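Local coordinates for protein glucuronan lyase A (PDB 2ZZJ) that probably cleaves beta-1,4-linked glucuronan chains within the polymer as a polysaccharide lyase, and carries a bound calcium ion on its beta-jelly-roll fold, at residues 59-64 with 187-193; 96-102 with 127-133; 80-85 with 114-118; 87-93 with 194-200. All coordinates share one frame; numbering follows the deposited sequence.

Interaction 1 of 4, residues 59-64 with 187-193; sequences NRGYQR and VDDDSVF
Tyr-62 lays its ring over one face of Phe-193, nearly parallel, 9° between planes, but displaced so that little of either ring faces the other. The hydroxyl end does the covering: OH of Tyr-62 sits 3.3 Å above the middle of the Phe-193 ring, while CB of Phe-193 lies over the tyrosine face. Trp-160 stacks on Tyr-62 too, and the hydroxyl bonds to Thr-186 and Ser-109. The strands run antiparallel, N of Phe-193 hydrogen-bonding to O of Tyr-62 at 2.8 Å; Gly-61 and Tyr-62 both face Phe-193, a classic beta bulge in the pairing of strands 53-63 and 192-197 in this jelly-roll sheet. Past the strand ends, Arg-64 curls round the 187-190 loop. Its chain bends at chi2 (-134°) and chi3, bringing the guanidinium flat over the peptide between Asp-188 and Asp-189. NH1 forms a salt bridge with OD1 of Asp-190 at 2.8 Å, in the guanidinium plane but above the carboxylate. A leucine in place of Arg-64 would probably leave Asp-190 without its cationic mate and uncover that peptide. A water accepts from N of Arg-64 and lies near O of Asp-189. Backbone bonds and buried aromatic packing hold the strands, whereas charge and water tie down the more exposed loop.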
# COMPACT_ATOMS: atom_id res chain seq x y z
N ASN A 59 -10.86 2.54 6.19
CA ASN A 59 -11.16 1.27 6.89
C ASN A 59 -11.80 0.18 6.07
O ASN A 59 -11.49 -1.01 6.24
CB ASN A 59 -11.96 1.57 8.17
CG ASN A 59 -11.12 2.22 9.23
OD1 ASN A 59 -9.90 2.02 9.27
ND2 ASN A 59 -11.75 3.03 10.10
N ARG A 60 -12.67 0.57 5.14
CA ARG A 60 -13.40 -0.41 4.34
C ARG A 60 -12.62 -0.76 3.07
O ARG A 60 -13.00 -0.37 1.96
CB ARG A 60 -14.84 0.07 4.06
CG ARG A 60 -15.71 0.20 5.37
CD ARG A 60 -17.24 0.44 5.14
NE ARG A 60 -17.91 0.97 6.34
CZ ARG A 60 -18.58 0.21 7.23
NH1 ARG A 60 -18.66 -1.11 7.08
NH2 ARG A 60 -19.17 0.78 8.29
N GLY A 61 -11.52 -1.49 3.23
CA GLY A 61 -10.68 -1.89 2.10
C GLY A 61 -11.24 -3.04 1.31
O GLY A 61 -11.57 -2.91 0.14
N TYR A 62 -11.34 -4.22 1.93
CA TYR A 62 -12.03 -5.33 1.30
C TYR A 62 -12.49 -6.34 2.34
O TYR A 62 -12.06 -6.26 3.50
CB TYR A 62 -11.17 -6.01 0.24
CG TYR A 62 -10.05 -6.89 0.74
CD1 TYR A 62 -8.73 -6.41 0.81
CD2 TYR A 62 -10.27 -8.22 1.08
CE1 TYR A 62 -7.68 -7.23 1.26
CE2 TYR A 62 -9.21 -9.05 1.54
CZ TYR A 62 -7.93 -8.55 1.63
OH TYR A 62 -6.88 -9.35 2.08
N GLN A 63 -13.34 -7.24 1.88
CA GLN A 63 -13.71 -8.48 2.58
C GLN A 63 -13.69 -9.58 1.54
O GLN A 63 -14.08 -9.36 0.41
CB GLN A 63 -15.11 -8.31 3.15
CG GLN A 63 -15.56 -9.41 4.06
CD GLN A 63 -16.87 -9.07 4.74
OE1 GLN A 63 -17.43 -7.98 4.55
NE2 GLN A 63 -17.34 -9.97 5.57
N ARG A 64 -13.20 -10.76 1.91
CA ARG A 64 -13.17 -11.90 1.00
C ARG A 64 -14.55 -12.15 0.35
O ARG A 64 -15.57 -11.91 0.98
CB ARG A 64 -12.70 -13.10 1.80
CG ARG A 64 -13.05 -14.43 1.27
CD ARG A 64 -13.56 -15.19 2.47
NE ARG A 64 -13.10 -16.55 2.50
CZ ARG A 64 -13.43 -17.43 3.45
NH1 ARG A 64 -14.23 -17.09 4.45
NH2 ARG A 64 -12.95 -18.65 3.37
N VAL A 187 -6.56 -14.68 2.91
CA VAL A 187 -6.73 -15.79 3.85
C VAL A 187 -8.20 -16.23 3.93
O VAL A 187 -9.11 -15.47 3.59
CB VAL A 187 -6.16 -15.46 5.29
CG1 VAL A 187 -4.63 -15.32 5.24
CG2 VAL A 187 -6.78 -14.22 5.88
N ASP A 188 -8.42 -17.47 4.36
CA ASP A 188 -9.77 -18.04 4.36
C ASP A 188 -10.65 -17.64 5.55
O ASP A 188 -11.20 -18.51 6.23
CB ASP A 188 -9.72 -19.58 4.15
CG ASP A 188 -9.01 -20.32 5.29
OD1 ASP A 188 -8.36 -19.67 6.14
OD2 ASP A 188 -9.11 -21.59 5.34
N ASP A 189 -10.80 -16.33 5.79
CA ASP A 189 -11.81 -15.80 6.72
C ASP A 189 -12.54 -14.53 6.18
O ASP A 189 -12.33 -14.14 5.03
CB ASP A 189 -11.24 -15.56 8.13
CG ASP A 189 -10.29 -14.38 8.19
OD1 ASP A 189 -10.38 -13.45 7.32
OD2 ASP A 189 -9.46 -14.36 9.14
N ASP A 190 -13.36 -13.91 7.02
CA ASP A 190 -14.21 -12.77 6.59
C ASP A 190 -13.84 -11.45 7.31
O ASP A 190 -14.68 -10.57 7.49
CB ASP A 190 -15.70 -13.09 6.78
CG ASP A 190 -16.12 -14.39 6.13
OD1 ASP A 190 -15.68 -14.71 5.00
OD2 ASP A 190 -16.92 -15.12 6.75
N SER A 191 -12.59 -11.32 7.74
CA SER A 191 -12.10 -10.07 8.32
C SER A 191 -12.28 -8.95 7.27
O SER A 191 -12.22 -9.22 6.08
CB SER A 191 -10.60 -10.17 8.67
OG SER A 191 -10.21 -11.47 9.15
N VAL A 192 -12.51 -7.73 7.72
CA VAL A 192 -12.52 -6.57 6.83
C VAL A 192 -11.13 -5.93 6.92
O VAL A 192 -10.70 -5.54 7.99
CB VAL A 192 -13.64 -5.57 7.19
CG1 VAL A 192 -13.55 -4.31 6.31
CG2 VAL A 192 -15.01 -6.23 7.03
N PHE A 193 -10.44 -5.88 5.79
CA PHE A 193 -9.07 -5.33 5.71
C PHE A 193 -9.16 -3.85 5.37
O PHE A 193 -9.93 -3.47 4.46
CB PHE A 193 -8.34 -6.02 4.59
CG PHE A 193 -7.79 -7.38 4.95
CD1 PHE A 193 -6.44 -7.52 5.29
CD2 PHE A 193 -8.62 -8.52 4.94
CE1 PHE A 193 -5.91 -8.78 5.60
CE2 PHE A 193 -8.10 -9.80 5.24
CZ PHE A 193 -6.76 -9.94 5.58
O HOH W 1 -11.58 -2.54 8.57
O HOH W 2 -11.90 -11.56 4.45

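Interaction 2 of 4, residues 96-102 with 127-133; sequences RPGAGCG and HYRQPNC
Cys-101 sits on Tyr-128 like a lid: its CB stands 3.6 Å from the ring centroid, only 8° off the normal, so a C-H points into the pi face. With SG beside the backbone N and anti to the carbonyl carbon (chi1 -58°), the sulfur stands farther out over the same face, a sulfur-aromatic contact, and joins SG of Cys-133 at 2.1 Å. The disulfide staples the loop after strand 86-95 to the loop after strand 118-126, neither of which has regular secondary structure here. At the ring's far end, OH of Tyr-128 is 2.6 Å from a water that also lies near O of Cys-101.

Arg-96 approaches the same tyrosine from its edge, guanidinium and ring planes 26° apart. NH1 and NH2 both close on the carbonyl O of Tyr-128, at 3.0 Å from NH1, arriving from one face of the carbonyl; NH2 adds a weak bond to O of His-127. Arg-129 comes in across Arg-96, the two NH2 atoms 3.5 Å apart, and spreads a guanidinium face against CB of Ala-99. The two like charges share an anion, since Asp-189 forms salt bridges with both. Alongside, N of Gln-130 bonds to O of Ala-99 at 2.9 Å, and its NE2 reaches O of Gly-100 at 3.1 Å from above the carbonyl plane. A covalent link ties the loops together, while the carboxylate is likely to offset the neighbouring charges of the two arginines and keep Arg-96 turned toward the backbone it grips.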
# COMPACT_ATOMS: atom_id res chain seq x y z
N ARG A 96 -7.07 -8.98 13.48
CA ARG A 96 -7.76 -10.24 13.58
C ARG A 96 -7.59 -10.78 15.01
O ARG A 96 -6.97 -11.84 15.18
CB ARG A 96 -7.16 -11.20 12.57
CG ARG A 96 -7.42 -10.81 11.14
CD ARG A 96 -6.57 -11.59 10.20
NE ARG A 96 -7.04 -12.96 9.97
CZ ARG A 96 -6.31 -14.05 10.25
NH1 ARG A 96 -5.10 -13.91 10.77
NH2 ARG A 96 -6.80 -15.26 9.97
N PRO A 97 -8.16 -10.08 16.02
CA PRO A 97 -7.85 -10.36 17.44
C PRO A 97 -8.31 -11.77 17.83
O PRO A 97 -9.46 -12.15 17.55
CB PRO A 97 -8.64 -9.29 18.20
CG PRO A 97 -9.15 -8.31 17.16
CD PRO A 97 -9.22 -9.06 15.88
N GLY A 98 -7.38 -12.53 18.42
CA GLY A 98 -7.60 -13.93 18.77
C GLY A 98 -7.14 -14.94 17.73
O GLY A 98 -7.33 -16.15 17.93
N ALA A 99 -6.55 -14.48 16.62
CA ALA A 99 -6.06 -15.42 15.59
C ALA A 99 -4.91 -16.25 16.16
O ALA A 99 -4.79 -17.47 15.90
CB ALA A 99 -5.60 -14.67 14.31
N GLY A 100 -4.04 -15.57 16.91
CA GLY A 100 -3.03 -16.23 17.72
C GLY A 100 -1.78 -16.65 16.98
O GLY A 100 -0.96 -17.40 17.53
N CYS A 101 -1.65 -16.18 15.73
CA CYS A 101 -0.46 -16.40 14.92
C CYS A 101 0.47 -15.18 14.94
O CYS A 101 0.02 -14.04 14.95
CB CYS A 101 -0.84 -16.73 13.49
SG CYS A 101 -1.90 -18.19 13.38
N GLY A 102 1.78 -15.44 14.95
CA GLY A 102 2.79 -14.37 15.00
C GLY A 102 2.73 -13.48 16.23
O GLY A 102 2.02 -13.78 17.20
N HIS A 127 -4.37 -19.73 5.99
CA HIS A 127 -5.32 -19.75 7.13
C HIS A 127 -4.86 -18.83 8.28
O HIS A 127 -5.67 -18.11 8.88
CB HIS A 127 -5.54 -21.20 7.65
CG HIS A 127 -6.58 -21.31 8.72
ND1 HIS A 127 -7.92 -21.03 8.49
CD2 HIS A 127 -6.49 -21.64 10.03
CE1 HIS A 127 -8.60 -21.20 9.61
NE2 HIS A 127 -7.75 -21.56 10.56
N TYR A 128 -3.57 -18.84 8.58
CA TYR A 128 -3.01 -17.96 9.61
C TYR A 128 -3.91 -17.79 10.84
O TYR A 128 -4.13 -16.67 11.33
CB TYR A 128 -2.69 -16.58 9.02
CG TYR A 128 -1.60 -15.80 9.73
CD1 TYR A 128 -0.29 -16.28 9.79
CD2 TYR A 128 -1.86 -14.55 10.31
CE1 TYR A 128 0.73 -15.55 10.42
CE2 TYR A 128 -0.85 -13.80 10.93
CZ TYR A 128 0.44 -14.32 10.98
OH TYR A 128 1.46 -13.60 11.59
N ARG A 129 -4.44 -18.90 11.34
CA ARG A 129 -5.26 -18.85 12.55
C ARG A 129 -5.05 -20.15 13.30
O ARG A 129 -5.08 -21.24 12.68
CB ARG A 129 -6.74 -18.71 12.21
CG ARG A 129 -7.65 -18.58 13.41
CD ARG A 129 -9.09 -18.38 13.01
NE ARG A 129 -9.29 -17.14 12.27
CZ ARG A 129 -9.40 -15.94 12.84
NH1 ARG A 129 -9.33 -15.80 14.17
NH2 ARG A 129 -9.58 -14.87 12.08
N GLN A 130 -4.81 -20.04 14.61
CA GLN A 130 -4.71 -21.23 15.48
C GLN A 130 -5.97 -22.10 15.35
O GLN A 130 -7.09 -21.57 15.33
CB GLN A 130 -4.51 -20.83 16.95
CG GLN A 130 -3.17 -20.12 17.24
CD GLN A 130 -1.96 -21.04 17.10
OE1 GLN A 130 -2.08 -22.24 16.81
NE2 GLN A 130 -0.78 -20.47 17.30
N PRO A 131 -5.80 -23.44 15.28
CA PRO A 131 -4.58 -24.24 15.49
C PRO A 131 -3.76 -24.56 14.22
O PRO A 131 -3.07 -25.61 14.18
CB PRO A 131 -5.14 -25.53 16.09
CG PRO A 131 -6.52 -25.70 15.40
CD PRO A 131 -6.95 -24.30 14.94
N ASN A 132 -3.83 -23.69 13.20
CA ASN A 132 -3.03 -23.84 11.97
C ASN A 132 -2.61 -22.48 11.40
O ASN A 132 -3.38 -21.84 10.67
CB ASN A 132 -3.81 -24.65 10.92
CG ASN A 132 -3.06 -24.78 9.60
OD1 ASN A 132 -1.82 -24.79 9.56
ND2 ASN A 132 -3.81 -24.89 8.50
N CYS A 133 -1.39 -22.05 11.73
CA CYS A 133 -0.88 -20.74 11.28
C CYS A 133 -0.26 -20.76 9.90
O CYS A 133 0.34 -19.78 9.47
CB CYS A 133 0.14 -20.17 12.26
SG CYS A 133 -0.62 -19.74 13.82
O HOH W 3 -7.46 -18.98 16.68
O HOH W 4 0.73 -11.57 13.02

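Interaction 3 of 4, residues 80-85 with 114-118; sequences WQFQPQ and IQNNQ
The carbonyl O of Gln-83 takes the backbone N-H of Asn-116 at 2.9 Å, the donor standing above the carbonyl plane and the bond bent to 136°. It is the one direct hydrogen bond between the segments, and water does much of the rest. One water accepts from NE1 of Trp-80 and N of Gln-83 and lies 2.7 Å from O of Asn-116; another sits between O of Gln-85 and O of Ile-114, two carbonyls that could not bond to each other. The polar backbone of the loop is thus matched to the strand end through solvent.

Asn-116 belongs to a type II' beta turn, Gln-115 to Gln-118, the hairpin that connects strands 106-115 and 118-126 of one jelly-roll sheet. The 80-85 loop, leading into strand 86-95, runs past this hairpin.

Phe-82 meets the turn with the CD1 corner of its ring. O of Asn-116 lies at the ring edge, near its plane, 3.3 Å from CD1, and CB of Asn-117 is 3.6 Å from that same carbon. Having CG beside the backbone N (chi1 -67°) turns the ring toward the hairpin while CD1 of Trp-80 covers the middle of one face. Replacing Phe-82 with a serine would probably open a gap between Trp-80 and Asn-117 and leave the indole less firmly held. Further along, OD1 of Asn-116 rests against CA of Pro-84, and CG of Gln-115 passes 3.3 Å from O of Pro-84; NE2 of Gln-115 shares a water with that oxygen, and its OE1 accepts from NE1 of Trp-113.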
# COMPACT_ATOMS: atom_id res chain seq x y z
N TRP A 80 15.13 11.18 -4.45
CA TRP A 80 14.98 9.87 -3.82
C TRP A 80 16.27 9.09 -3.98
O TRP A 80 16.82 9.02 -5.08
CB TRP A 80 13.81 9.07 -4.45
CG TRP A 80 13.53 7.74 -3.78
CD1 TRP A 80 14.04 6.51 -4.13
CD2 TRP A 80 12.64 7.50 -2.67
NE1 TRP A 80 13.55 5.53 -3.28
CE2 TRP A 80 12.67 6.11 -2.40
CE3 TRP A 80 11.82 8.34 -1.88
CZ2 TRP A 80 11.91 5.52 -1.36
CZ3 TRP A 80 11.06 7.75 -0.87
CH2 TRP A 80 11.12 6.35 -0.60
N GLN A 81 16.75 8.52 -2.89
CA GLN A 81 18.00 7.76 -2.90
C GLN A 81 17.62 6.30 -2.96
O GLN A 81 17.22 5.68 -1.96
CB GLN A 81 18.83 8.10 -1.64
CG GLN A 81 20.28 7.64 -1.71
CD GLN A 81 21.01 7.89 -0.41
OE1 GLN A 81 21.18 6.99 0.41
NE2 GLN A 81 21.38 9.13 -0.18
N PHE A 82 17.73 5.71 -4.15
CA PHE A 82 17.31 4.34 -4.34
C PHE A 82 18.25 3.43 -3.54
O PHE A 82 19.50 3.60 -3.61
CB PHE A 82 17.28 4.00 -5.85
CG PHE A 82 16.21 4.73 -6.61
CD1 PHE A 82 14.90 4.23 -6.66
CD2 PHE A 82 16.50 5.92 -7.27
CE1 PHE A 82 13.91 4.91 -7.34
CE2 PHE A 82 15.52 6.60 -7.97
CZ PHE A 82 14.19 6.09 -8.00
N GLN A 83 17.65 2.50 -2.80
CA GLN A 83 18.33 1.55 -1.91
C GLN A 83 17.59 0.22 -1.91
O GLN A 83 16.37 0.18 -2.21
CB GLN A 83 18.44 2.11 -0.47
CG GLN A 83 19.29 3.35 -0.33
CD GLN A 83 20.78 3.10 -0.58
OE1 GLN A 83 21.21 1.97 -0.80
NE2 GLN A 83 21.57 4.17 -0.53
N PRO A 84 18.32 -0.89 -1.65
CA PRO A 84 17.78 -2.24 -1.63
C PRO A 84 16.75 -2.54 -0.55
O PRO A 84 16.08 -3.58 -0.63
CB PRO A 84 19.02 -3.13 -1.40
CG PRO A 84 20.13 -2.22 -1.01
CD PRO A 84 19.80 -0.86 -1.47
N GLN A 85 16.65 -1.70 0.48
CA GLN A 85 15.64 -1.89 1.53
C GLN A 85 14.25 -1.63 0.95
O GLN A 85 14.13 -1.04 -0.12
CB GLN A 85 15.89 -0.98 2.73
CG GLN A 85 17.08 -1.42 3.60
CD GLN A 85 17.25 -0.59 4.84
OE1 GLN A 85 17.33 0.64 4.78
NE2 GLN A 85 17.39 -1.25 5.98
N ILE A 114 8.48 -0.11 -2.77
CA ILE A 114 9.68 0.15 -3.61
C ILE A 114 10.85 -0.64 -3.04
O ILE A 114 11.10 -0.57 -1.85
CB ILE A 114 10.07 1.69 -3.59
CG1 ILE A 114 8.87 2.59 -3.92
CG2 ILE A 114 11.16 1.99 -4.62
CD1 ILE A 114 8.28 2.36 -5.29
N GLN A 115 11.57 -1.38 -3.89
CA GLN A 115 12.81 -2.05 -3.50
C GLN A 115 13.79 -1.72 -4.62
O GLN A 115 13.49 -1.96 -5.76
CB GLN A 115 12.55 -3.57 -3.41
CG GLN A 115 13.47 -4.36 -2.53
CD GLN A 115 12.97 -5.79 -2.27
OE1 GLN A 115 11.90 -6.01 -1.69
NE2 GLN A 115 13.78 -6.77 -2.67
N ASN A 116 14.92 -1.11 -4.30
CA ASN A 116 15.77 -0.52 -5.35
C ASN A 116 14.90 0.44 -6.16
O ASN A 116 14.16 1.23 -5.56
CB ASN A 116 16.40 -1.62 -6.21
CG ASN A 116 17.41 -2.47 -5.41
OD1 ASN A 116 18.38 -1.94 -4.89
ND2 ASN A 116 17.18 -3.79 -5.33
N ASN A 117 14.91 0.35 -7.50
CA ASN A 117 14.03 1.24 -8.29
C ASN A 117 12.82 0.51 -8.86
O ASN A 117 12.27 0.90 -9.89
CB ASN A 117 14.81 1.96 -9.40
CG ASN A 117 15.28 1.03 -10.48
OD1 ASN A 117 15.31 -0.19 -10.29
ND2 ASN A 117 15.65 1.59 -11.63
N GLN A 118 12.39 -0.52 -8.17
CA GLN A 118 11.36 -1.39 -8.70
C GLN A 118 10.13 -1.41 -7.80
O GLN A 118 10.28 -1.46 -6.58
CB GLN A 118 11.93 -2.80 -8.82
CG GLN A 118 13.08 -2.90 -9.85
CD GLN A 118 12.54 -2.72 -11.26
OE1 GLN A 118 13.07 -1.93 -12.05
NE2 GLN A 118 11.45 -3.39 -11.55
O HOH W 5 14.62 2.77 -3.36
O HOH W 6 16.81 -5.48 -2.47
O HOH W 7 13.50 0.94 -1.67

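Interaction 4 of 4, residues 87-93 with 194-200; sequences YNIAQFI and QFRVGLY
Strands 87-93 and 194-197 run antiparallel at 172°, their axes 4.7 Å apart, with hydrogen-bonded pairs at Gln-91 with Arg-196 and Ile-93 with Gln-194. On one side of the sheet Phe-92 and Phe-195 form an offset stack, planes at 22°: CD1 of Phe-195 lies over the rim of the Phe-92 face, 3.5 Å from CZ of Phe-92. Tyr-70 meets both rings and Trp-160 packs edge-to-face with Phe-92, so the pair belongs to the hydrophobic layer between the two sheets of the jelly roll. The register slips by one residue between Asn-88 and Ala-90, a beta bulge, and there the partner chain turns a corner at Gly-198, whose N bonds to O of Ile-89. Beyond it the pairing resumes at Asn-88 with Tyr-200. A water joins ND2 of Asn-88 to O of Gly-198, 2.8 Å from the latter.

The opposite face is largely polar. Arg-196, extended from CG to NE, holds OE1 of Gln-194 side-on with NE at 2.8 Å and NH2 at 3.0 Å, all near the guanidinium plane, which fixes the group's rotation. CG2 of Ile-93 presses on one guanidinium face, 3.3 Å from NE of Arg-196. Gln-91 lies alongside, its amide turned 78° to the guanidinium; Glu-55 accepts from NE2 of Gln-91 and pairs with NH1 of Arg-196, so one carboxylate ties both side chains together.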
# COMPACT_ATOMS: atom_id res chain seq x y z
N TYR A 87 10.77 0.38 1.06
CA TYR A 87 9.93 1.51 1.52
C TYR A 87 8.53 1.21 1.01
O TYR A 87 8.30 1.16 -0.20
CB TYR A 87 10.45 2.87 1.02
CG TYR A 87 11.81 3.21 1.59
CD1 TYR A 87 11.91 3.86 2.82
CD2 TYR A 87 13.00 2.80 0.94
CE1 TYR A 87 13.15 4.15 3.38
CE2 TYR A 87 14.26 3.09 1.49
CZ TYR A 87 14.32 3.76 2.72
OH TYR A 87 15.52 4.06 3.33
N ASN A 88 7.63 0.92 1.94
CA ASN A 88 6.29 0.48 1.58
C ASN A 88 5.47 1.72 1.26
O ASN A 88 5.62 2.75 1.93
CB ASN A 88 5.67 -0.30 2.74
CG ASN A 88 4.53 -1.19 2.29
OD1 ASN A 88 4.74 -2.30 1.76
ND2 ASN A 88 3.31 -0.71 2.49
N ILE A 89 4.63 1.63 0.23
CA ILE A 89 3.83 2.79 -0.17
C ILE A 89 2.29 2.62 -0.03
O ILE A 89 1.57 3.62 -0.06
CB ILE A 89 4.18 3.33 -1.58
CG1 ILE A 89 3.92 2.27 -2.68
CG2 ILE A 89 5.67 3.83 -1.64
CD1 ILE A 89 4.08 2.85 -4.13
N ALA A 90 1.82 1.37 0.08
CA ALA A 90 0.37 1.08 0.30
C ALA A 90 0.22 -0.31 0.88
O ALA A 90 1.09 -1.20 0.66
CB ALA A 90 -0.41 1.16 -1.02
N GLN A 91 -0.86 -0.55 1.62
CA GLN A 91 -1.07 -1.91 2.13
C GLN A 91 -2.49 -2.14 2.53
O GLN A 91 -3.17 -1.17 2.94
CB GLN A 91 -0.16 -2.19 3.33
CG GLN A 91 -0.27 -1.23 4.50
CD GLN A 91 0.43 -1.77 5.77
OE1 GLN A 91 0.58 -2.98 5.93
NE2 GLN A 91 0.84 -0.87 6.66
N PHE A 92 -2.90 -3.40 2.42
CA PHE A 92 -4.15 -3.88 3.02
C PHE A 92 -3.80 -4.60 4.29
O PHE A 92 -2.84 -5.41 4.32
CB PHE A 92 -4.84 -4.83 2.07
CG PHE A 92 -5.37 -4.16 0.83
CD1 PHE A 92 -6.66 -3.60 0.83
CD2 PHE A 92 -4.60 -4.07 -0.32
CE1 PHE A 92 -7.18 -3.00 -0.31
CE2 PHE A 92 -5.11 -3.44 -1.47
CZ PHE A 92 -6.41 -2.90 -1.44
N ILE A 93 -4.57 -4.32 5.34
CA ILE A 93 -4.26 -4.85 6.66
C ILE A 93 -5.50 -4.95 7.53
O ILE A 93 -6.33 -4.01 7.62
CB ILE A 93 -3.11 -4.02 7.32
CG1 ILE A 93 -2.67 -4.61 8.68
CG2 ILE A 93 -3.48 -2.51 7.42
CD1 ILE A 93 -1.52 -3.86 9.29
N GLN A 194 -8.37 -3.04 6.06
CA GLN A 194 -8.25 -1.62 5.74
C GLN A 194 -7.43 -1.48 4.47
O GLN A 194 -6.63 -2.35 4.14
CB GLN A 194 -7.51 -0.87 6.85
CG GLN A 194 -8.02 -1.12 8.26
CD GLN A 194 -7.17 -0.42 9.25
OE1 GLN A 194 -6.00 -0.13 9.00
NE2 GLN A 194 -7.74 -0.13 10.42
N PHE A 195 -7.64 -0.37 3.75
CA PHE A 195 -6.77 -0.02 2.63
C PHE A 195 -6.04 1.23 3.11
O PHE A 195 -6.67 2.26 3.41
CB PHE A 195 -7.61 0.28 1.40
CG PHE A 195 -6.82 0.79 0.23
CD1 PHE A 195 -5.59 0.21 -0.11
CD2 PHE A 195 -7.31 1.86 -0.53
CE1 PHE A 195 -4.84 0.68 -1.22
CE2 PHE A 195 -6.56 2.35 -1.66
CZ PHE A 195 -5.34 1.76 -1.99
N ARG A 196 -4.72 1.13 3.22
CA ARG A 196 -3.92 2.26 3.64
C ARG A 196 -3.01 2.72 2.51
O ARG A 196 -2.44 1.88 1.76
CB ARG A 196 -3.03 1.89 4.82
CG ARG A 196 -3.78 1.35 6.02
CD ARG A 196 -2.79 1.20 7.12
NE ARG A 196 -3.41 0.65 8.32
CZ ARG A 196 -2.72 0.26 9.38
NH1 ARG A 196 -1.38 0.37 9.39
NH2 ARG A 196 -3.36 -0.26 10.42
N VAL A 197 -2.86 4.04 2.39
CA VAL A 197 -1.78 4.55 1.52
C VAL A 197 -0.83 5.40 2.36
O VAL A 197 -1.26 6.15 3.27
CB VAL A 197 -2.28 5.28 0.21
CG1 VAL A 197 -3.16 4.36 -0.66
CG2 VAL A 197 -2.94 6.64 0.51
N GLY A 198 0.46 5.30 2.07
CA GLY A 198 1.41 6.12 2.79
C GLY A 198 2.78 5.49 2.92
O GLY A 198 2.96 4.30 2.63
N LEU A 199 3.72 6.31 3.37
CA LEU A 199 5.13 5.88 3.46
C LEU A 199 5.29 5.10 4.76
O LEU A 199 5.12 5.66 5.86
CB LEU A 199 6.04 7.11 3.45
CG LEU A 199 7.54 6.81 3.69
CD1 LEU A 199 8.12 5.80 2.63
CD2 LEU A 199 8.28 8.11 3.65
N TYR A 200 5.63 3.83 4.61
CA TYR A 200 5.90 2.95 5.75
C TYR A 200 7.30 2.37 5.60
O TYR A 200 7.55 1.49 4.76
CB TYR A 200 4.80 1.87 5.84
CG TYR A 200 5.10 0.72 6.79
CD1 TYR A 200 5.79 0.93 7.98
CD2 TYR A 200 4.62 -0.57 6.52
CE1 TYR A 200 6.04 -0.13 8.87
CE2 TYR A 200 4.88 -1.64 7.40
CZ TYR A 200 5.57 -1.39 8.57
OH TYR A 200 5.85 -2.42 9.45
O HOH W 8 2.20 1.78 3.49

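Interaction 4 is the core contact, almost at the centre of the chain, and interaction 1 carries the same strand 192-197 outward to its pairing with strand 53-63; Tyr-62 and Phe-92 touch where the two meet. Strand 86-95 leads from interaction 3 through interaction 4 to interaction 2; the centres of interactions 3 and 2 lie about 32 Å apart. Interactions 1 and 2 join through acidic residues: Asp-189 pairs with Arg-96, and Asp-188 with His-127. Interaction 3 meets interaction 4 where N of Ile-114 hydrogen-bonds to O of Tyr-87. Strand bonding, stacked rings and one buried ion pair dominate inside, whereas the peripheral loops rely on a disulfide, salt bridges and bridging water.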